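Local coordinates for protein amidase, hydantoinase/carbamoylase family (Paraburkholderia phymatum, PDB 6C0D) that probably hydrolyses N-carbamoyl-L-amino acids as a metal-dependent, homodimeric amidase of the peptidase M20 family, at residues 14-19 with 401-406; 23-28 with 100-105; 38-43 with 48-53; 52-57 with 107-112; 87-92 with 366-371. One frame throughout, in Å; residues are numbered along the deposited sequence.

Contact 1 of 5, residues 14-19 with 401-406. With EDO (1,2-ethanediol), chain K.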
# COMPACT_ATOMS: atom_id res chain seq x y z
N PRO A 14 36.90 -2.96 40.93
CA PRO A 14 35.93 -3.99 41.30
C PRO A 14 35.96 -5.14 40.30
O PRO A 14 36.42 -5.00 39.17
CB PRO A 14 34.59 -3.26 41.24
CG PRO A 14 34.91 -1.81 41.09
CD PRO A 14 36.25 -1.71 40.49
N ARG A 15 35.41 -6.26 40.74
CA ARG A 15 35.35 -7.48 39.92
C ARG A 15 33.91 -7.99 39.93
O ARG A 15 33.39 -8.38 40.98
CB ARG A 15 36.31 -8.54 40.47
N ILE A 16 33.25 -7.98 38.76
CA ILE A 16 31.89 -8.51 38.72
C ILE A 16 31.93 -10.02 38.88
O ILE A 16 32.97 -10.67 38.73
CB ILE A 16 31.15 -8.13 37.42
CG1 ILE A 16 31.75 -8.89 36.23
CG2 ILE A 16 31.19 -6.62 37.21
CD1 ILE A 16 30.87 -8.83 34.96
N ASP A 17 30.78 -10.58 39.18
CA ASP A 17 30.62 -12.03 39.24
C ASP A 17 29.86 -12.42 37.98
O ASP A 17 28.65 -12.19 37.90
CB ASP A 17 29.86 -12.45 40.50
CG ASP A 17 29.62 -13.95 40.59
OD1 ASP A 17 29.72 -14.65 39.57
OD2 ASP A 17 29.30 -14.43 41.70
N PRO A 18 30.52 -12.99 36.96
CA PRO A 18 29.83 -13.22 35.69
C PRO A 18 28.74 -14.27 35.80
O PRO A 18 27.75 -14.21 35.05
CB PRO A 18 30.96 -13.66 34.74
CG PRO A 18 32.01 -14.25 35.66
CD PRO A 18 31.94 -13.40 36.92
N ILE A 19 28.88 -15.23 36.71
CA ILE A 19 27.85 -16.25 36.87
C ILE A 19 26.60 -15.62 37.46
O ILE A 19 25.47 -15.85 36.99
CB ILE A 19 28.37 -17.41 37.73
CG1 ILE A 19 29.56 -18.10 37.05
CG2 ILE A 19 27.26 -18.44 38.00
CD1 ILE A 19 30.20 -19.18 37.91
N HIS A 401 30.15 -11.79 25.42
CA HIS A 401 30.03 -10.36 25.14
C HIS A 401 29.10 -9.66 26.13
O HIS A 401 29.30 -8.47 26.43
CB HIS A 401 29.57 -10.15 23.70
CG HIS A 401 30.52 -10.73 22.69
ND1 HIS A 401 30.15 -11.03 21.39
CD2 HIS A 401 31.82 -11.07 22.80
CE1 HIS A 401 31.19 -11.55 20.76
NE2 HIS A 401 32.22 -11.58 21.58
N ILE A 402 28.09 -10.37 26.65
CA ILE A 402 27.30 -9.82 27.75
C ILE A 402 28.20 -9.56 28.96
O ILE A 402 28.11 -8.50 29.61
CB ILE A 402 26.16 -10.79 28.12
CG1 ILE A 402 25.21 -10.98 26.94
CG2 ILE A 402 25.42 -10.29 29.39
CD1 ILE A 402 24.19 -12.13 27.13
N VAL A 403 29.07 -10.51 29.28
CA VAL A 403 30.00 -10.37 30.40
C VAL A 403 30.97 -9.22 30.15
O VAL A 403 31.21 -8.39 31.04
CB VAL A 403 30.76 -11.69 30.63
CG1 VAL A 403 31.93 -11.49 31.62
CG2 VAL A 403 29.78 -12.75 31.14
N LEU A 404 31.57 -9.16 28.96
CA LEU A 404 32.52 -8.06 28.68
C LEU A 404 31.85 -6.69 28.80
O LEU A 404 32.42 -5.76 29.38
CB LEU A 404 33.13 -8.23 27.29
CG LEU A 404 34.05 -7.09 26.84
CD1 LEU A 404 35.26 -6.96 27.79
CD2 LEU A 404 34.53 -7.26 25.39
N GLY A 405 30.63 -6.55 28.27
CA GLY A 405 29.92 -5.29 28.41
C GLY A 405 29.78 -4.87 29.87
O GLY A 405 29.94 -3.69 30.21
N CYS A 406 29.49 -5.83 30.74
CA CYS A 406 29.32 -5.50 32.15
C CYS A 406 30.65 -5.18 32.80
O CYS A 406 30.73 -4.29 33.66
CB CYS A 406 28.64 -6.66 32.88
SG CYS A 406 27.96 -6.14 34.51
C1 EDO K . 25.02 -16.28 42.09
O1 EDO K . 24.55 -15.48 43.18
C2 EDO K . 26.30 -17.00 42.49
O2 EDO K . 27.37 -16.65 41.60

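Contact 2 of 5, residues 23-28 with 100-105. With ZN (zinc ion), chain B.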
# COMPACT_ATOMS: atom_id res chain seq x y z
N ASP A 23 22.99 -15.43 35.67
CA ASP A 23 21.87 -16.06 36.37
C ASP A 23 20.70 -15.09 36.50
O ASP A 23 19.54 -15.46 36.28
CB ASP A 23 22.29 -16.55 37.76
CG ASP A 23 23.19 -17.79 37.73
OD1 ASP A 23 23.43 -18.36 36.63
OD2 ASP A 23 23.66 -18.20 38.82
N ASP A 24 20.99 -13.84 36.89
CA ASP A 24 19.92 -12.84 37.02
C ASP A 24 19.30 -12.51 35.67
O ASP A 24 18.08 -12.34 35.57
CB ASP A 24 20.44 -11.57 37.68
CG ASP A 24 20.52 -11.66 39.20
OD1 ASP A 24 19.90 -12.58 39.79
OD2 ASP A 24 21.20 -10.81 39.80
N LEU A 25 20.11 -12.38 34.61
CA LEU A 25 19.53 -12.14 33.29
C LEU A 25 18.60 -13.26 32.88
O LEU A 25 17.53 -13.01 32.30
CB LEU A 25 20.63 -11.96 32.24
CG LEU A 25 21.19 -10.54 32.20
CD1 LEU A 25 22.39 -10.54 31.29
CD2 LEU A 25 20.14 -9.55 31.70
N LYS A 26 18.98 -14.51 33.17
CA LYS A 26 18.14 -15.63 32.76
C LYS A 26 16.91 -15.76 33.65
O LYS A 26 15.86 -16.18 33.16
CB LYS A 26 18.96 -16.92 32.77
CG LYS A 26 20.06 -16.89 31.73
CD LYS A 26 20.94 -18.12 31.81
CE LYS A 26 22.09 -18.04 30.82
NZ LYS A 26 22.94 -19.27 30.87
N THR A 27 17.02 -15.41 34.93
CA THR A 27 15.84 -15.40 35.78
C THR A 27 14.84 -14.35 35.32
O THR A 27 13.64 -14.63 35.22
CB THR A 27 16.24 -15.18 37.24
OG1 THR A 27 17.09 -16.25 37.67
CG2 THR A 27 14.99 -15.14 38.14
N LEU A 28 15.32 -13.15 34.97
CA LEU A 28 14.41 -12.13 34.46
C LEU A 28 13.75 -12.59 33.16
O LEU A 28 12.55 -12.37 32.95
CB LEU A 28 15.15 -10.80 34.28
CG LEU A 28 14.33 -9.60 33.78
CD1 LEU A 28 13.05 -9.40 34.63
CD2 LEU A 28 15.17 -8.33 33.76
N ASP A 100 16.84 -6.61 25.37
CA ASP A 100 16.48 -5.20 25.21
C ASP A 100 15.91 -4.69 26.52
O ASP A 100 14.87 -5.16 26.99
CB ASP A 100 15.47 -5.02 24.08
CG ASP A 100 15.22 -3.53 23.75
OD1 ASP A 100 15.22 -2.69 24.67
OD2 ASP A 100 15.04 -3.21 22.55
N GLY A 101 16.60 -3.72 27.10
CA GLY A 101 16.21 -3.17 28.38
C GLY A 101 16.75 -3.97 29.55
O GLY A 101 17.43 -3.42 30.42
N ALA A 102 16.46 -5.28 29.58
CA ALA A 102 16.92 -6.14 30.68
C ALA A 102 18.42 -6.03 30.89
O ALA A 102 18.90 -6.02 32.03
CB ALA A 102 16.53 -7.59 30.39
N LEU A 103 19.19 -5.93 29.80
CA LEU A 103 20.64 -5.85 29.93
C LEU A 103 21.06 -4.75 30.90
O LEU A 103 21.85 -4.98 31.82
CB LEU A 103 21.27 -5.60 28.56
CG LEU A 103 22.80 -5.70 28.59
CD1 LEU A 103 23.23 -7.14 28.24
CD2 LEU A 103 23.45 -4.70 27.62
N GLY A 104 20.56 -3.53 30.70
CA GLY A 104 21.05 -2.41 31.50
C GLY A 104 20.52 -2.45 32.93
O GLY A 104 21.21 -2.00 33.85
N VAL A 105 19.32 -2.99 33.13
CA VAL A 105 18.79 -3.14 34.49
C VAL A 105 19.67 -4.09 35.29
O VAL A 105 20.08 -3.78 36.42
CB VAL A 105 17.33 -3.63 34.47
CG1 VAL A 105 16.85 -3.87 35.91
CG2 VAL A 105 16.42 -2.61 33.76
ZN ZN B . 15.35 -0.58 25.16
O HOH W 1 14.22 -0.14 23.44
O HOH W 2 15.75 1.61 25.48

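Contact 3 of 5, residues 38-43 with 48-53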
# COMPACT_ATOMS: atom_id res chain seq x y z
N VAL A 38 10.52 -12.59 24.82
CA VAL A 38 9.90 -12.27 26.10
C VAL A 38 8.71 -11.35 25.84
O VAL A 38 8.83 -10.36 25.10
CB VAL A 38 10.89 -11.60 27.07
CG1 VAL A 38 10.16 -11.06 28.28
CG2 VAL A 38 11.97 -12.59 27.50
N VAL A 39 7.57 -11.67 26.42
CA VAL A 39 6.39 -10.82 26.35
C VAL A 39 6.11 -10.33 27.76
O VAL A 39 5.69 -11.11 28.63
CB VAL A 39 5.18 -11.56 25.76
CG1 VAL A 39 3.92 -10.70 25.89
CG2 VAL A 39 5.45 -11.91 24.31
N ARG A 40 6.36 -9.04 28.00
CA ARG A 40 6.27 -8.51 29.36
C ARG A 40 5.87 -7.03 29.24
O ARG A 40 6.69 -6.12 29.39
CB ARG A 40 7.59 -8.70 30.11
CG ARG A 40 7.51 -8.46 31.60
CD ARG A 40 8.74 -8.99 32.33
NE ARG A 40 9.95 -8.29 31.93
CZ ARG A 40 11.05 -8.89 31.47
NH1 ARG A 40 11.10 -10.21 31.36
NH2 ARG A 40 12.10 -8.15 31.13
N LEU A 41 4.59 -6.80 28.96
CA LEU A 41 4.09 -5.45 28.78
C LEU A 41 3.92 -4.75 30.12
O LEU A 41 3.49 -5.36 31.10
CB LEU A 41 2.75 -5.46 28.03
CG LEU A 41 2.68 -6.23 26.71
CD1 LEU A 41 1.38 -5.92 25.98
CD2 LEU A 41 3.88 -5.94 25.82
N SER A 42 4.25 -3.45 30.16
CA SER A 42 4.17 -2.67 31.39
C SER A 42 2.87 -2.91 32.15
O SER A 42 1.78 -2.82 31.58
CB SER A 42 4.29 -1.18 31.06
OG SER A 42 5.54 -0.87 30.49
N LEU A 43 3.01 -3.21 33.44
CA LEU A 43 1.94 -3.35 34.43
C LEU A 43 1.06 -4.57 34.22
O LEU A 43 0.07 -4.74 34.95
CB LEU A 43 1.04 -2.10 34.48
CG LEU A 43 1.80 -0.79 34.67
CD1 LEU A 43 0.84 0.39 34.63
CD2 LEU A 43 2.59 -0.81 35.97
N ILE A 48 4.47 -7.18 36.58
CA ILE A 48 4.49 -6.88 38.01
C ILE A 48 5.26 -7.97 38.76
O ILE A 48 6.03 -7.67 39.68
CB ILE A 48 3.06 -6.72 38.55
CG1 ILE A 48 2.40 -5.48 37.94
CG2 ILE A 48 3.07 -6.63 40.07
CD1 ILE A 48 3.22 -4.21 38.10
N ASP A 49 5.06 -9.24 38.38
CA ASP A 49 5.79 -10.33 39.02
C ASP A 49 7.29 -10.14 38.88
O ASP A 49 8.04 -10.30 39.85
CB ASP A 49 5.39 -11.67 38.39
CG ASP A 49 4.04 -12.17 38.85
OD1 ASP A 49 3.57 -11.76 39.94
OD2 ASP A 49 3.46 -13.00 38.12
N ALA A 50 7.74 -9.78 37.68
CA ALA A 50 9.16 -9.54 37.45
C ALA A 50 9.66 -8.37 38.27
O ALA A 50 10.81 -8.37 38.74
CB ALA A 50 9.41 -9.31 35.96
N ARG A 51 8.83 -7.34 38.44
CA ARG A 51 9.23 -6.17 39.22
C ARG A 51 9.37 -6.51 40.69
O ARG A 51 10.29 -6.03 41.36
CB ARG A 51 8.24 -5.03 39.01
CG ARG A 51 8.37 -4.43 37.63
CD ARG A 51 7.46 -3.21 37.31
NE ARG A 51 7.59 -3.08 35.87
CZ ARG A 51 8.51 -2.35 35.25
NH1 ARG A 51 9.36 -1.57 35.93
NH2 ARG A 51 8.57 -2.40 33.92
N ARG A 52 8.47 -7.35 41.22
CA ARG A 52 8.62 -7.77 42.61
C ARG A 52 9.90 -8.58 42.79
O ARG A 52 10.63 -8.38 43.77
CB ARG A 52 7.39 -8.57 43.04
CG ARG A 52 6.15 -7.70 43.16
CD ARG A 52 4.90 -8.51 43.42
NE ARG A 52 3.75 -7.63 43.59
CZ ARG A 52 2.50 -7.97 43.33
NH1 ARG A 52 2.23 -9.18 42.86
NH2 ARG A 52 1.52 -7.09 43.51
N TRP A 53 10.19 -9.49 41.85
CA TRP A 53 11.44 -10.23 41.93
C TRP A 53 12.63 -9.28 41.89
O TRP A 53 13.55 -9.39 42.71
CB TRP A 53 11.53 -11.25 40.79
CG TRP A 53 12.90 -11.85 40.66
CD1 TRP A 53 13.40 -12.90 41.38
CD2 TRP A 53 13.95 -11.42 39.79
NE1 TRP A 53 14.70 -13.15 41.00
CE2 TRP A 53 15.06 -12.26 40.02
CE3 TRP A 53 14.06 -10.42 38.82
CZ2 TRP A 53 16.26 -12.12 39.33
CZ3 TRP A 53 15.26 -10.28 38.13
CH2 TRP A 53 16.34 -11.13 38.39

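Contact 4 of 5, residues 52-57 with 107-112. With EDO (1,2-ethanediol), chain L.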
# COMPACT_ATOMS: atom_id res chain seq x y z
N ARG A 52 8.47 -7.35 41.22
CA ARG A 52 8.62 -7.77 42.61
C ARG A 52 9.90 -8.58 42.79
O ARG A 52 10.63 -8.38 43.77
CB ARG A 52 7.39 -8.57 43.04
CG ARG A 52 6.15 -7.70 43.16
CD ARG A 52 4.90 -8.51 43.42
NE ARG A 52 3.75 -7.63 43.59
CZ ARG A 52 2.50 -7.97 43.33
NH1 ARG A 52 2.23 -9.18 42.86
NH2 ARG A 52 1.52 -7.09 43.51
N TRP A 53 10.19 -9.49 41.85
CA TRP A 53 11.44 -10.23 41.93
C TRP A 53 12.63 -9.28 41.89
O TRP A 53 13.55 -9.39 42.71
CB TRP A 53 11.53 -11.25 40.79
CG TRP A 53 12.90 -11.85 40.66
CD1 TRP A 53 13.40 -12.90 41.38
CD2 TRP A 53 13.95 -11.42 39.79
NE1 TRP A 53 14.70 -13.15 41.00
CE2 TRP A 53 15.06 -12.26 40.02
CE3 TRP A 53 14.06 -10.42 38.82
CZ2 TRP A 53 16.26 -12.12 39.33
CZ3 TRP A 53 15.26 -10.28 38.13
CH2 TRP A 53 16.34 -11.13 38.39
N LEU A 54 12.61 -8.33 40.96
CA LEU A 54 13.72 -7.39 40.83
C LEU A 54 13.91 -6.57 42.10
O LEU A 54 15.05 -6.35 42.54
CB LEU A 54 13.48 -6.47 39.64
CG LEU A 54 14.57 -5.44 39.41
CD1 LEU A 54 15.89 -6.15 39.06
CD2 LEU A 54 14.14 -4.48 38.31
N ALA A 55 12.82 -6.10 42.69
CA ALA A 55 12.96 -5.32 43.92
C ALA A 55 13.56 -6.16 45.02
O ALA A 55 14.37 -5.67 45.83
CB ALA A 55 11.59 -4.76 44.33
N GLY A 56 13.21 -7.45 45.07
CA GLY A 56 13.81 -8.34 46.05
C GLY A 56 15.31 -8.51 45.84
O GLY A 56 16.08 -8.54 46.80
N ARG A 57 15.73 -8.62 44.57
CA ARG A 57 17.16 -8.73 44.27
C ARG A 57 17.90 -7.46 44.67
O ARG A 57 19.04 -7.52 45.15
CB ARG A 57 17.39 -9.03 42.79
CG ARG A 57 16.91 -10.40 42.34
CD ARG A 57 17.63 -11.51 43.13
NE ARG A 57 18.95 -11.83 42.58
CZ ARG A 57 20.00 -12.19 43.32
NH1 ARG A 57 19.89 -12.25 44.65
NH2 ARG A 57 21.15 -12.48 42.73
N TYR A 107 22.76 -5.21 34.49
CA TYR A 107 24.08 -4.60 34.63
C TYR A 107 24.11 -3.66 35.84
O TYR A 107 25.04 -3.69 36.64
CB TYR A 107 24.49 -3.79 33.39
CG TYR A 107 25.12 -4.52 32.22
CD1 TYR A 107 24.90 -5.88 31.99
CD2 TYR A 107 25.89 -3.81 31.30
CE1 TYR A 107 25.46 -6.52 30.88
CE2 TYR A 107 26.45 -4.44 30.20
CZ TYR A 107 26.23 -5.79 29.99
OH TYR A 107 26.79 -6.41 28.89
N GLY A 108 23.10 -2.80 35.96
CA GLY A 108 23.09 -1.87 37.08
C GLY A 108 23.13 -2.59 38.41
O GLY A 108 23.90 -2.23 39.30
N LEU A 109 22.32 -3.64 38.55
CA LEU A 109 22.31 -4.43 39.77
C LEU A 109 23.68 -5.04 40.05
O LEU A 109 24.19 -4.97 41.17
CB LEU A 109 21.24 -5.52 39.66
CG LEU A 109 20.98 -6.46 40.83
CD1 LEU A 109 20.53 -5.66 42.05
CD2 LEU A 109 19.92 -7.51 40.42
N GLU A 110 24.28 -5.66 39.03
CA GLU A 110 25.56 -6.32 39.26
C GLU A 110 26.64 -5.30 39.58
O GLU A 110 27.53 -5.55 40.40
CB GLU A 110 25.97 -7.15 38.05
CG GLU A 110 27.36 -7.79 38.20
CD GLU A 110 27.48 -8.73 39.38
OE1 GLU A 110 26.44 -9.26 39.85
OE2 GLU A 110 28.62 -8.94 39.87
N ILE A 111 26.60 -4.15 38.90
CA ILE A 111 27.60 -3.12 39.16
C ILE A 111 27.46 -2.59 40.57
O ILE A 111 28.46 -2.40 41.27
CB ILE A 111 27.49 -2.00 38.11
CG1 ILE A 111 27.89 -2.56 36.74
CG2 ILE A 111 28.39 -0.80 38.50
CD1 ILE A 111 27.49 -1.66 35.57
N ALA A 112 26.22 -2.39 41.04
CA ALA A 112 26.03 -1.99 42.44
C ALA A 112 26.61 -3.03 43.39
O ALA A 112 27.31 -2.69 44.36
CB ALA A 112 24.55 -1.77 42.73
C1 EDO L . 24.60 -11.85 45.83
O1 EDO L . 23.49 -12.58 45.29
C2 EDO L . 24.17 -10.61 46.61
O2 EDO L . 22.74 -10.45 46.58

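Contact 5 of 5, residues 87-92 with 366-371. With ZN (zinc ion), chain B.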
# COMPACT_ATOMS: atom_id res chain seq x y z
N GLY A 87 20.73 2.16 34.94
CA GLY A 87 19.51 1.42 34.71
C GLY A 87 19.11 1.37 33.26
O GLY A 87 19.89 1.69 32.37
N SER A 88 17.88 0.92 33.05
CA SER A 88 17.26 0.85 31.73
C SER A 88 15.79 0.56 31.97
O SER A 88 15.23 1.08 32.94
CB SER A 88 17.92 -0.22 30.85
OG SER A 88 17.49 -0.09 29.51
N HIS A 89 15.16 -0.26 31.12
CA HIS A 89 13.75 -0.63 31.30
C HIS A 89 13.63 -2.15 31.28
O HIS A 89 14.47 -2.84 30.70
CB HIS A 89 12.87 -0.02 30.20
CG HIS A 89 13.27 -0.46 28.82
ND1 HIS A 89 12.60 -1.44 28.13
CD2 HIS A 89 14.29 -0.06 28.02
CE1 HIS A 89 13.18 -1.62 26.95
NE2 HIS A 89 14.20 -0.79 26.86
N SER A 90 12.58 -2.69 31.90
CA SER A 90 12.37 -4.13 31.82
C SER A 90 11.03 -4.50 31.20
O SER A 90 10.70 -5.70 31.16
CB SER A 90 12.52 -4.77 33.21
OG SER A 90 11.59 -4.21 34.13
N ASP A 91 10.25 -3.53 30.72
CA ASP A 91 9.06 -3.83 29.94
C ASP A 91 9.45 -4.08 28.49
O ASP A 91 10.51 -3.65 28.02
CB ASP A 91 8.04 -2.69 30.01
CG ASP A 91 8.52 -1.40 29.33
OD1 ASP A 91 9.58 -0.85 29.73
OD2 ASP A 91 7.85 -0.92 28.40
N THR A 92 8.59 -4.78 27.77
CA THR A 92 8.85 -5.14 26.38
C THR A 92 7.73 -4.62 25.49
O THR A 92 6.66 -4.20 25.95
CB THR A 92 8.96 -6.65 26.20
OG1 THR A 92 7.65 -7.23 26.33
CG2 THR A 92 9.90 -7.26 27.23
N SER A 366 15.68 5.52 20.19
CA SER A 366 15.41 6.31 21.38
C SER A 366 15.49 5.43 22.64
O SER A 366 15.32 4.22 22.59
CB SER A 366 14.03 6.97 21.28
OG SER A 366 13.00 6.04 21.03
N HIS A 367 15.77 6.08 23.77
CA HIS A 367 16.00 5.41 25.05
C HIS A 367 15.62 6.36 26.17
O HIS A 367 15.56 7.57 25.98
CB HIS A 367 17.46 4.99 25.25
CG HIS A 367 18.00 4.12 24.16
ND1 HIS A 367 17.65 2.79 24.04
CD2 HIS A 367 18.85 4.39 23.14
CE1 HIS A 367 18.25 2.28 22.99
NE2 HIS A 367 18.99 3.22 22.42
N ASP A 368 15.39 5.79 27.36
CA ASP A 368 15.18 6.62 28.55
C ASP A 368 16.30 7.64 28.74
O ASP A 368 16.07 8.74 29.25
CB ASP A 368 15.08 5.75 29.80
CG ASP A 368 13.78 4.96 29.84
OD1 ASP A 368 12.71 5.60 29.79
OD2 ASP A 368 13.84 3.72 29.89
N ALA A 369 17.53 7.30 28.33
CA ALA A 369 18.65 8.22 28.50
C ALA A 369 18.42 9.55 27.80
O ALA A 369 18.97 10.57 28.21
CB ALA A 369 19.94 7.58 27.97
N GLN A 370 17.63 9.57 26.72
CA GLN A 370 17.40 10.84 26.05
C GLN A 370 16.57 11.78 26.92
O GLN A 370 16.68 13.01 26.79
CB GLN A 370 16.72 10.62 24.69
CG GLN A 370 15.24 10.44 24.75
CD GLN A 370 14.69 9.96 23.43
OE1 GLN A 370 15.39 9.28 22.68
NE2 GLN A 370 13.44 10.31 23.14
N VAL A 371 15.71 11.22 27.77
CA VAL A 371 14.93 12.04 28.71
C VAL A 371 15.80 12.49 29.87
O VAL A 371 15.79 13.66 30.28
CB VAL A 371 13.71 11.24 29.20
CG1 VAL A 371 13.00 11.94 30.38
CG2 VAL A 371 12.72 10.99 28.04
ZN ZN B . 15.35 -0.58 25.16
O HOH W 2 15.75 1.61 25.48
O HOH W 1 14.22 -0.14 23.44

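Contact 1 of 5, residues 14-19 with 401-406
The extended residues ahead of helix 18-30 run up to the flank of helix 399-419, with P18 nearest V403 (6.0 Å between CA atoms) and I16 next to C406 (7.7 Å between CA atoms). I16 reaches across with the far end of its side chain. Its CG1 sits between the backbone N and the carbonyl carbon; this chi1 of 70° and an extended chi2 (167°) together bring CD1 to CB of C406 at 3.7 Å. From there the same methyl lies alongside the sulfur of C406 and close to the carbonyl oxygen of V403, one turn back on the helix. Beside it P18 CB rests in the fork of V403, with CG1 and CG2 each 3.9 Å from it. The side-chain packing is apolar, and no hydrogen bond crosses between the segments. It ties the start of the modelled chain to the last helix, both of which belong to the metal-binding domain; in M20 enzymes that domain is assembled from the two ends of the sequence, with a second domain inserted between them. D17, between the two apolar anchors, faces elsewhere and acts as N-cap of helix 18-30. Its OD1 takes a weak bond from I19 N, bent to 124° at the hydrogen, and another hydrogen bond from R20 N, while its backbone N donates to E110 of helix 102-117. The other oxygen, OD2, accepts from O2 of an ethanediol molecule at 2.9 Å, probably a remnant of the crystallisation liquor.

Contact 2 of 5, residues 23-28 with 100-105
The first turn of helix 102-117, which starts just after the zinc ligand D100, packs against helix 18-30 where L25 and L28 close over A102. L28 meets the alanine methyl directly, its CD2 lying 3.7 Å from A102 CB. L25, one turn earlier on the helix, also uses CD2, but settles against backbone: A102 O is 3.8 Å from that methyl and L103 CA 4.1 Å. The two leucines are set differently to converge on one alanine. CG of L28 stands opposite the backbone N (chi1 -179°), whereas CG of L25 stays beside it. All four touching residues are buried; the side chain of L103 starts away from helix 18-30, and I402 of helix 399-419 packs on both it and L25. The junction adjoins the metal centre of the M20 catalytic domain through D100 and G101, which lead into helix 102-117. G101 is the N-cap residue, and its positive phi (85°) turns the chain from D100 into the helix. D100 binds zinc through OD1 alone, at 2.2 Å, while OD2 stands back from the metal and takes a weak bond from zinc-bound water 1. H89, H196 and two waters complete the coordination. D100 is predicted to bridge to a second zinc, as in two-metal relatives, although a single ion is bound here. On the far side of helix 18-30, T27 is held to its own helix: its OG1 and its N reach the carbonyl oxygen of D23 from opposite faces, the hydroxyl at 2.9 Å.

Contact 3 of 5, residues 38-43 with 48-53
R40 and A50, both buried, make the close-packed part of this contact; L43 and I48 meet over a broader area but stand further apart, and L43 is partly exposed. The aliphatic part of R40 does the packing, its CD lying 3.7 Å from A50 CB. The methyl also approaches NE obliquely, at 4.2 Å. After two extended torsions the arginine bends at chi3 (64°), which turns its guanidinium toward S90 and F31. NE donates to the carbonyl oxygen of S90, the residue after zinc ligand H89, NH1 to F31 O, and the backbone N of R40 is bonded to T92 OG1. Segment 38-43 is the connection from the short strand 37-38 to helix 45-60, folded back on that helix within the metal-binding domain; the side chain of R40 lies about 7 Å from that of H89. At the other end the spacing widens. L43 takes a left-handed backbone conformation (phi 70°) that points its CB away from the helix, and only its end comes back, CD2 standing 4.1 Å from I48 CD1. I48 CG1 rests instead against the L43 carbonyl oxygen at 3.9 Å. L43 N is bonded to D47 OD2, which also pairs with R51 NE, and the side chain of L43 extends to L167, A170 and L171 of helix 167-173. The solvent side is that of D49 and R52. R52 runs out extended, back toward the start of its helix, with I48 CG2 over the centre of one guanidinium face, 3.6 Å above the plane.

Contact 4 of 5, residues 52-57 with 107-112
L109 supplies most of the surface buried here, reaching from helix 102-117 to R57 and, at the margin, to L54 of helix 45-60. Its CG stands opposite the backbone N (chi1 -178°), and the two methyls then part. CD2 touches R57 CB at 3.8 Å, and CD1 lies against the carbonyl oxygen of R57 at 3.9 Å. L54 adds a lighter contact, its CD1 being 4.5 Å from the same CD2. R57 gives only the root of its side chain to L109. Its chi1 (-67°) lays CG 3.4 Å above one face of the W53 indole, offset toward the rim; the bends at chi2 and chi3 then turn NE to D24 OD1 of helix 18-30 in a salt bridge. R113 pairs with the other oxygen of D24, so one carboxylate lies between two guanidinium groups and probably offsets their charges. An ethanediol, probably from the crystallisation liquor, meets R57 NH2 near the guanidinium plane through a weak bond of 3.5 Å to its O1. L54 touches S130, and A112 touches V126 and V128, which places both helices on strand 125-130 in the alpha/beta sandwich of the M20 catalytic domain.

Contact 5 of 5, residues 87-92 with 366-371
Zinc ligand H89 and the acidic D368 face each other with no hydrogen bond between them: the closest approach is D368 OD2 to H89 CB, 3.9 Å, with OD2 lying oblique to the imidazole. Residues 89-91 match the His-x-Asp signature of M20 enzymes, following strand 83-88, while D368 belongs to segment 366-371, which leads into a short helix. CG of H89 lies between the backbone N and the carbonyl carbon (chi1 59°), and this directs the ring at the metal. NE2 binds zinc at 2.1 Å. ND1, at the other edge, donates to D91 O at 3.0 Å; the acceptor is almost in the ring plane (5° out of it), so the bond fixes the ring's rotation and leaves NE2 to the metal. D100 and H196 are the other protein ligands, and E135, predicted to bind a second zinc, lies beside H89. D368 turns OD1 to the hydroxyl of S144, and S88 OG is bonded to E194 OE2. A second link between the segments runs through the zinc and one water. Water 2 binds the zinc at 2.3 Å and lies in the ring plane of H367, whose ring also meets that of H196. The H367 N is held weakly by Q370 OE1, and its ND1 is 2.7 Å from water 2.

How the contacts relate
Contact 5 lies nearest the middle of the chain, about 6 Å from its centre, and contact 1 farthest out, about 23 Å. Contacts 2 to 5 are buried; 2 and 4 pack helix on helix, contact 3 a loop on helix 45-60, and contact 1 is only partly buried. Contacts 1 and 2 share helix 18-30, contacts 2 and 4 helix 102-117, contacts 3 and 4 helix 45-60. Contacts 1 to 4 meet mainly through apolar side chains, charges being paired at the margins. Contact 5 instead sets polar side chains round a zinc, joined by the metal and its water rather than by direct bonds. It shares that zinc and both waters with contact 2, and hydrogen bonds link it to contact 3.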